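Local coordinates for protein DNA polymerase III subunit beta (Pseudomonas aeruginosa, PDB 4TSZ) that forms a ring-shaped sliding clamp that tethers DNA polymerases and other proteins to DNA and so confers processivity, at residues V259-Q263 with L330-E336; Q264-A268 with E306-V310; S345-L350 with Y361-P365. All coordinates share one frame; numbering follows the deposited sequence.

Contact 1 (V259-Q263 with L330-E336)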
loop_
_atom_site.group_PDB
_atom_site.type_symbol
_atom_site.label_atom_id
_atom_site.label_comp_id
_atom_site.label_asym_id
_atom_site.label_seq_id
_atom_site.Cartn_x
_atom_site.Cartn_y
_atom_site.Cartn_z
ATOM N N VAL E 259 8.797 -24.511 26.495
ATOM C CA VAL E 259 7.571 -24.688 25.729
ATOM C C VAL E 259 6.685 -23.505 26.117
ATOM O O VAL E 259 6.374 -23.318 27.298
ATOM C CB VAL E 259 6.862 -26.053 25.923
ATOM C CG1 VAL E 259 5.599 -26.133 25.064
ATOM C CG2 VAL E 259 7.800 -27.219 25.607
ATOM N N GLY E 260 6.350 -22.693 25.128
ATOM C CA GLY E 260 5.517 -21.519 25.333
ATOM C C GLY E 260 4.423 -21.407 24.300
ATOM O O GLY E 260 4.428 -22.120 23.290
ATOM N N ASP E 261 3.468 -20.517 24.569
ATOM C CA ASP E 261 2.370 -20.237 23.659
ATOM C C ASP E 261 2.899 -19.265 22.606
ATOM O O ASP E 261 3.402 -18.193 22.959
ATOM C CB ASP E 261 1.170 -19.637 24.423
ATOM C CG ASP E 261 -0.049 -19.439 23.541
ATOM O OD1 ASP E 261 -0.807 -20.399 23.361
ATOM O OD2 ASP E 261 -0.214 -18.335 22.997
ATOM N N ARG E 262 2.807 -19.649 21.317
ATOM C CA ARG E 262 3.280 -18.838 20.189
ATOM C C ARG E 262 2.663 -17.427 20.193
ATOM O O ARG E 262 3.401 -16.451 20.087
ATOM C CB ARG E 262 3.011 -19.546 18.855
ATOM C CG ARG E 262 3.752 -18.917 17.675
ATOM C CD ARG E 262 2.980 -19.072 16.381
ATOM N NE ARG E 262 1.775 -18.233 16.343
ATOM C CZ ARG E 262 1.748 -16.973 15.920
ATOM N NH1 ARG E 262 2.861 -16.379 15.509
ATOM N NH2 ARG E 262 0.608 -16.294 15.908
ATOM N N GLN E 263 1.333 -17.326 20.352
ATOM C CA GLN E 263 0.618 -16.047 20.389
ATOM C C GLN E 263 1.023 -15.164 21.563
ATOM O O GLN E 263 1.274 -13.983 21.355
ATOM C CB GLN E 263 -0.896 -16.255 20.404
ATOM C CG GLN E 263 -1.527 -16.271 19.019
ATOM C CD GLN E 263 -3.031 -16.217 19.053
ATOM O OE1 GLN E 263 -3.703 -16.949 18.349
ATOM N NE2 GLN E 263 -3.599 -15.293 19.822
ATOM N N LEU E 330 8.587 -16.596 15.005
ATOM C CA LEU E 330 7.236 -16.833 15.502
ATOM C C LEU E 330 6.173 -16.703 14.414
ATOM O O LEU E 330 5.208 -17.468 14.425
ATOM C CB LEU E 330 6.917 -15.960 16.732
ATOM C CG LEU E 330 7.729 -16.256 18.001
ATOM C CD1 LEU E 330 7.481 -15.224 19.036
ATOM C CD2 LEU E 330 7.447 -17.658 18.554
ATOM N N GLY E 331 6.414 -15.801 13.452
ATOM C CA GLY E 331 5.544 -15.545 12.309
ATOM C C GLY E 331 5.410 -16.711 11.347
ATOM O O GLY E 331 4.468 -16.738 10.559
ATOM N N VAL E 332 6.345 -17.678 11.393
ATOM C CA VAL E 332 6.318 -18.874 10.540
ATOM C C VAL E 332 5.984 -20.188 11.291
ATOM O O VAL E 332 5.795 -21.219 10.651
ATOM C CB VAL E 332 7.537 -19.001 9.582
ATOM C CG1 VAL E 332 7.619 -17.808 8.626
ATOM C CG2 VAL E 332 8.844 -19.183 10.351
ATOM N N ILE E 333 5.906 -20.154 12.636
ATOM C CA ILE E 333 5.536 -21.329 13.435
ATOM C C ILE E 333 4.009 -21.554 13.255
ATOM O O ILE E 333 3.218 -20.662 13.552
ATOM C CB ILE E 333 5.961 -21.155 14.934
ATOM C CG1 ILE E 333 7.509 -21.041 15.120
ATOM C CG2 ILE E 333 5.303 -22.214 15.881
ATOM C CD1 ILE E 333 8.372 -22.343 14.893
ATOM N N GLY E 334 3.631 -22.725 12.744
ATOM C CA GLY E 334 2.239 -23.074 12.459
ATOM C C GLY E 334 1.457 -23.706 13.593
ATOM O O GLY E 334 0.223 -23.791 13.527
ATOM N N THR E 335 2.166 -24.146 14.644
ATOM C CA THR E 335 1.547 -24.728 15.833
ATOM C C THR E 335 1.284 -23.649 16.895
ATOM O O THR E 335 1.956 -22.606 16.946
ATOM C CB THR E 335 2.386 -25.891 16.392
ATOM O OG1 THR E 335 3.702 -25.421 16.682
ATOM C CG2 THR E 335 2.445 -27.081 15.446
ATOM N N GLU E 336 0.298 -23.919 17.728
ATOM C CA GLU E 336 -0.154 -23.111 18.862
ATOM C C GLU E 336 0.968 -22.949 19.900
ATOM O O GLU E 336 1.111 -21.880 20.498
ATOM C CB GLU E 336 -1.321 -23.840 19.497
ATOM C CG GLU E 336 -2.177 -22.987 20.386
ATOM C CD GLU E 336 -3.439 -23.743 20.698
ATOM O OE1 GLU E 336 -4.394 -23.636 19.898
ATOM O OE2 GLU E 336 -3.456 -24.481 21.708
#

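Contact 2 (Q264-A268 with E306-V310)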
loop_
_atom_site.group_PDB
_atom_site.type_symbol
_atom_site.label_atom_id
_atom_site.label_comp_id
_atom_site.label_asym_id
_atom_site.label_seq_id
_atom_site.Cartn_x
_atom_site.Cartn_y
_atom_site.Cartn_z
ATOM N N GLN E 264 1.113 -15.734 22.778
ATOM C CA GLN E 264 1.510 -14.996 23.982
ATOM C C GLN E 264 2.922 -14.430 23.832
ATOM O O GLN E 264 3.149 -13.273 24.172
ATOM C CB GLN E 264 1.442 -15.889 25.225
ATOM C CG GLN E 264 0.037 -16.145 25.748
ATOM C CD GLN E 264 0.100 -16.726 27.138
ATOM O OE1 GLN E 264 0.472 -17.883 27.342
ATOM N NE2 GLN E 264 -0.210 -15.916 28.133
ATOM N N LEU E 265 3.858 -15.243 23.306
ATOM C CA LEU E 265 5.237 -14.819 23.089
ATOM C C LEU E 265 5.320 -13.753 22.018
ATOM O O LEU E 265 6.005 -12.758 22.217
ATOM C CB LEU E 265 6.164 -16.010 22.784
ATOM C CG LEU E 265 6.421 -16.971 23.960
ATOM C CD1 LEU E 265 7.008 -18.286 23.479
ATOM C CD2 LEU E 265 7.326 -16.337 25.020
ATOM N N ARG E 266 4.589 -13.936 20.898
ATOM C CA ARG E 266 4.554 -12.973 19.809
ATOM C C ARG E 266 4.011 -11.622 20.271
ATOM O O ARG E 266 4.610 -10.597 19.942
ATOM C CB ARG E 266 3.786 -13.502 18.578
ATOM C CG ARG E 266 3.958 -12.580 17.355
ATOM C CD ARG E 266 2.715 -12.414 16.498
ATOM N NE ARG E 266 1.534 -11.880 17.195
ATOM C CZ ARG E 266 1.255 -10.583 17.352
ATOM N NH1 ARG E 266 2.103 -9.657 16.923
ATOM N NH2 ARG E 266 0.141 -10.207 17.966
ATOM N N GLU E 267 2.918 -11.628 21.066
ATOM C CA GLU E 267 2.279 -10.411 21.593
ATOM C C GLU E 267 3.187 -9.649 22.550
ATOM O O GLU E 267 3.308 -8.422 22.435
ATOM C CB GLU E 267 0.930 -10.727 22.251
ATOM C CG GLU E 267 -0.168 -11.027 21.245
ATOM C CD GLU E 267 -1.271 -11.965 21.711
ATOM O OE1 GLU E 267 -2.105 -12.358 20.865
ATOM O OE2 GLU E 267 -1.295 -12.328 22.910
ATOM N N ALA E 268 3.850 -10.382 23.470
ATOM C CA ALA E 268 4.789 -9.811 24.440
ATOM C C ALA E 268 6.034 -9.258 23.751
ATOM O O ALA E 268 6.497 -8.179 24.128
ATOM C CB ALA E 268 5.180 -10.859 25.465
ATOM N N GLU E 306 7.719 -7.165 30.471
ATOM C CA GLU E 306 6.639 -8.140 30.439
ATOM C C GLU E 306 7.079 -9.490 30.981
ATOM O O GLU E 306 8.247 -9.859 30.875
ATOM C CB GLU E 306 6.029 -8.271 29.033
ATOM C CG GLU E 306 4.547 -8.599 29.124
ATOM C CD GLU E 306 3.746 -8.560 27.842
ATOM O OE1 GLU E 306 2.905 -9.470 27.652
ATOM O OE2 GLU E 306 3.925 -7.610 27.048
ATOM N N GLU E 307 6.136 -10.210 31.584
ATOM C CA GLU E 307 6.357 -11.534 32.143
ATOM C C GLU E 307 5.413 -12.491 31.431
ATOM O O GLU E 307 4.210 -12.219 31.333
ATOM C CB GLU E 307 6.100 -11.541 33.656
ATOM C CG GLU E 307 7.114 -10.753 34.464
ATOM C CD GLU E 307 6.989 -10.903 35.970
ATOM O OE1 GLU E 307 5.847 -10.931 36.483
ATOM O OE2 GLU E 307 8.042 -10.968 36.642
ATOM N N VAL E 308 5.973 -13.580 30.878
ATOM C CA VAL E 308 5.218 -14.603 30.155
ATOM C C VAL E 308 5.402 -15.954 30.843
ATOM O O VAL E 308 6.540 -16.370 31.094
ATOM C CB VAL E 308 5.590 -14.674 28.645
ATOM C CG1 VAL E 308 4.727 -15.695 27.906
ATOM C CG2 VAL E 308 5.484 -13.305 27.982
ATOM N N GLN E 309 4.288 -16.639 31.128
ATOM C CA GLN E 309 4.321 -17.976 31.716
ATOM C C GLN E 309 4.729 -18.960 30.627
ATOM O O GLN E 309 4.201 -18.909 29.517
ATOM C CB GLN E 309 2.967 -18.357 32.330
ATOM C CG GLN E 309 2.765 -17.820 33.737
ATOM C CD GLN E 309 1.463 -18.298 34.317
ATOM O OE1 GLN E 309 0.434 -17.621 34.235
ATOM N NE2 GLN E 309 1.474 -19.486 34.905
ATOM N N VAL E 310 5.724 -19.802 30.918
ATOM C CA VAL E 310 6.246 -20.805 29.981
ATOM C C VAL E 310 6.390 -22.155 30.700
ATOM O O VAL E 310 6.435 -22.179 31.924
ATOM C CB VAL E 310 7.598 -20.370 29.331
ATOM C CG1 VAL E 310 7.428 -19.171 28.391
ATOM C CG2 VAL E 310 8.687 -20.104 30.376
#

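Contact 3 (S345-L350 with Y361-P365)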
loop_
_atom_site.group_PDB
_atom_site.type_symbol
_atom_site.label_atom_id
_atom_site.label_comp_id
_atom_site.label_asym_id
_atom_site.label_seq_id
_atom_site.Cartn_x
_atom_site.Cartn_y
_atom_site.Cartn_z
ATOM N N SER E 345 24.174 -17.841 27.572
ATOM C CA SER E 345 24.000 -16.473 27.076
ATOM C C SER E 345 24.765 -16.138 25.784
ATOM O O SER E 345 24.398 -15.187 25.092
ATOM C CB SER E 345 24.324 -15.464 28.173
ATOM O OG SER E 345 25.709 -15.415 28.467
ATOM N N ASN E 346 25.813 -16.913 25.460
ATOM C CA ASN E 346 26.646 -16.693 24.275
ATOM C C ASN E 346 26.295 -17.625 23.113
ATOM O O ASN E 346 26.856 -17.486 22.025
ATOM C CB ASN E 346 28.129 -16.819 24.648
ATOM C CG ASN E 346 28.567 -15.910 25.773
ATOM O OD1 ASN E 346 28.976 -16.363 26.848
ATOM N ND2 ASN E 346 28.480 -14.607 25.562
ATOM N N SER E 347 25.359 -18.559 23.337
ATOM C CA SER E 347 24.959 -19.550 22.342
ATOM C C SER E 347 23.581 -19.326 21.757
ATOM O O SER E 347 22.714 -18.709 22.389
ATOM C CB SER E 347 25.080 -20.962 22.907
ATOM O OG SER E 347 26.380 -21.181 23.429
ATOM N N SER E 348 23.401 -19.849 20.530
ATOM C CA SER E 348 22.180 -19.783 19.725
ATOM C C SER E 348 20.943 -20.392 20.381
ATOM O O SER E 348 21.065 -21.321 21.186
ATOM C CB SER E 348 22.406 -20.497 18.398
ATOM O OG SER E 348 22.738 -19.583 17.370
ATOM N N ALA E 349 19.760 -19.908 19.983
ATOM C CA ALA E 349 18.472 -20.443 20.389
ATOM C C ALA E 349 18.077 -21.341 19.212
ATOM O O ALA E 349 18.325 -20.980 18.060
ATOM C CB ALA E 349 17.451 -19.329 20.532
ATOM N N LEU E 350 17.529 -22.516 19.498
ATOM C CA LEU E 350 17.005 -23.431 18.492
ATOM C C LEU E 350 15.496 -23.411 18.671
ATOM O O LEU E 350 15.004 -23.521 19.799
ATOM C CB LEU E 350 17.569 -24.850 18.646
ATOM C CG LEU E 350 17.031 -25.959 17.698
ATOM C CD1 LEU E 350 17.307 -25.653 16.206
ATOM C CD2 LEU E 350 17.611 -27.323 18.073
ATOM N N TYR E 361 14.853 -23.382 13.387
ATOM C CA TYR E 361 15.258 -21.979 13.341
ATOM C C TYR E 361 16.340 -21.722 14.350
ATOM O O TYR E 361 16.213 -22.099 15.506
ATOM C CB TYR E 361 14.056 -21.050 13.565
ATOM C CG TYR E 361 12.935 -21.351 12.598
ATOM C CD1 TYR E 361 12.936 -20.817 11.313
ATOM C CD2 TYR E 361 11.918 -22.245 12.934
ATOM C CE1 TYR E 361 11.948 -21.153 10.387
ATOM C CE2 TYR E 361 10.920 -22.585 12.017
ATOM C CZ TYR E 361 10.939 -22.035 10.742
ATOM O OH TYR E 361 9.948 -22.339 9.840
ATOM N N VAL E 362 17.427 -21.105 13.898
ATOM C CA VAL E 362 18.593 -20.824 14.738
ATOM C C VAL E 362 18.778 -19.313 14.833
ATOM O O VAL E 362 18.771 -18.644 13.808
ATOM C CB VAL E 362 19.848 -21.538 14.177
ATOM C CG1 VAL E 362 21.051 -21.330 15.088
ATOM C CG2 VAL E 362 19.584 -23.035 13.967
ATOM N N VAL E 363 18.879 -18.767 16.061
ATOM C CA VAL E 363 19.074 -17.336 16.256
ATOM C C VAL E 363 20.278 -17.124 17.168
ATOM O O VAL E 363 20.223 -17.512 18.335
ATOM C CB VAL E 363 17.808 -16.582 16.790
ATOM C CG1 VAL E 363 18.059 -15.073 16.855
ATOM C CG2 VAL E 363 16.573 -16.866 15.944
ATOM N N MET E 364 21.340 -16.473 16.662
ATOM C CA MET E 364 22.501 -16.128 17.487
ATOM C C MET E 364 22.085 -14.994 18.440
ATOM O O MET E 364 21.367 -14.071 18.025
ATOM C CB MET E 364 23.707 -15.655 16.649
ATOM C CG MET E 364 24.564 -16.775 16.104
ATOM S SD MET E 364 25.162 -17.998 17.329
ATOM C CE MET E 364 26.488 -17.094 18.076
ATOM N N PRO E 365 22.519 -15.045 19.713
ATOM C CA PRO E 365 22.155 -13.965 20.642
ATOM C C PRO E 365 22.958 -12.671 20.432
ATOM O O PRO E 365 23.802 -12.577 19.536
ATOM C CB PRO E 365 22.443 -14.590 22.015
ATOM C CG PRO E 365 23.557 -15.525 21.768
ATOM C CD PRO E 365 23.359 -16.064 20.374
#

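Contact 1 (V259-Q263 with L330-E336)
Arg262, the first residue of helix 262-273, gives its backbone N to Glu336 O at 2.9 Å in a nearly straight bond (161° at the hydrogen), where strand 256-261 ends beside the loop that leads into strand 337-342. Two residues earlier, Gly260 hydrogen-bonds with Val338, where the sheet proper begins.

The Arg262 side chain runs back along the loop. Its CG is anti to the backbone N (chi1 -167°) and the chain bends at the next two bonds, which turns the guanidinium toward the end of helix 323-330. There NH1 donates to Leu330 O at 2.8 Å. The nitrogen stands well above the plane of that carbonyl, 63° out of it, rather than in line with a lone pair. Arginine suits this place because its methylenes are as useful as its charge: CD lies 3.3 Å from Ile333 O and 3.9 Å from Ile333 CB, while CG meets Leu330 CD2 at 4.0 Å as the two chains run alongside each other with opposite headings. Leu330 and Ile333 also pack on Val338, so in the clamp's C-terminal domain the contact joins the start of helix 262-273 to the link between helix 323-330 and strand 337-342.

Asp261 holds the N-cap position, its OD2 accepting from Gln264 N.

A guanidinium at the C-terminal end of helix 323-330 would be expected to offset the partial negative charge gathered there, while Asp261, capping Gln264 N, would be expected to stabilise the N-terminal end of helix 262-273. The carboxylates of Asp261 and Glu336, 5.1 Å apart from OD1 to OE2, probably repel one another mildly.

Contact 2 (Q264-A268 with E306-V310)
Leu265 and Ala268 bring one side of helix 262-273 down on Val308 and Glu306 of strand 303-309, a helix-on-sheet packing within the C-terminal domain of the clamp, each of whose three domains sets helices against antiparallel sheets. Helix and strand segments run almost exactly antiparallel (175°), their axes 9.3 Å apart at the closest.

The exposed end comes first. Gln264 rests its CB 4.2 Å from Val308 CG1, while the amide reaches on toward the backbone of Gln309, a polar group suited to the border of an apolar patch. Leu265 follows, its CG beside the backbone N and anti to the carbonyl carbon (chi1 -69°), which carries CD2 to within 3.9 Å of Val308 CG1. The same methyl lies more loosely, at 4.4 Å, against Val310 CG1. Leu265 also lies between two sheets, touching Leu292 on one and Val338 and Phe340 on the other.

One turn later Ala268, whose N hydrogen-bonds to Gln264 O, points its CB at the strand. The small methyl suits the close approach, Val308 CG2 lying 3.5 Å from Ala268 CB. Val308 thus splits its branches: CG1 serves Leu265 and CG2 serves Ala268, the two methyls of a beta-branched residue reaching two positions on the helix.

Glu306 is buried yet paired, since OE1 makes a salt bridge with Arg271 farther along the helix. Its backbone joins a strand of the second subunit, which continues the sheet across the interface, and Glu307 reaches Arg104 of that subunit. Against the helix, the Glu306 carboxylate lies over Ala268, with OE1 3.4 Å from CB and OE2 3.5 Å from CA.

Contact 3 (S345-L350 with Y361-P365)
Leu350 and Val362 face each other across a non-hydrogen-bonded pair of the antiparallel hairpin 349-353/359-363, their side chains crossing at an angle with Leu350 CD1 4.1 Å from Val362 CG2. Leu350 CG is anti to the backbone N (chi1 176°), and CD1 also approaches Tyr361 O. Branched apolar residues suit this face, where both also pack on Pro251. The other valine branch, CG1, turns to Ser348, whose CB is 3.7 Å away.

On the opposite face stand Ala349 and Val363, the hydrogen-bonded pair. Ala349 N donates to Val363 O at 2.9 Å and Val363 N returns a bond to Ala349 O at 3.0 Å, the second donor lying in the carbonyl plane. Beside the second bond, Val362 CA also directs its hydrogen at Ala349 O from 3.3 Å.

Past the strand ends the contact changes character. Met364 is bent at chi2 and chi3, bringing SD back to 3.9 Å from Ser348 CB, while CE reaches toward Asn346 O. Pro365, with no N-H to offer, lays its ring against the preceding loop instead: CG sits 3.4 Å from both Ser345 O and Ser347 O, so two carbonyls border one carbon. That loop is braced by Asp344, which accepts from Ser347 OG and Asn346 N.

The bound peptide lies against this end of the hairpin, hydrogen-bonding to the Pro365 backbone and packing on Val362, Met364, Pro365 and Asn346, so the contact forms part of the clamp's peptide-binding site. Around it, Leu178 and Ile341 belong to the strands flanking the hairpin, Phe321 of strand 317-322 covers Ala349 and Val363, and helix 323-330 presents Tyr325 and Val329 to Val363.

Overall arrangement
All three contacts belong to the C-terminal domain. From the N-terminal side, residues 259-263 lead from strand 256-261 into helix 262-273, and contact 1 closes a long loop when the chain returns at 330-336. Contact 2 opens on the same helix and closes at 306-310, wholly within that loop, tying the helix to the sheet that continues into the second subunit. Contact 3 follows in series, closing the short loop of a hairpin when 361-365 returns to 345-350, in the same sheet as strand 256-261. Contacts 1 and 2 touch through Leu330 and Arg266, contacts 1 and 3 through Val332, Ile333 and Tyr361, whereas contacts 2 and 3 stay about 10 Å apart at their nearest atoms.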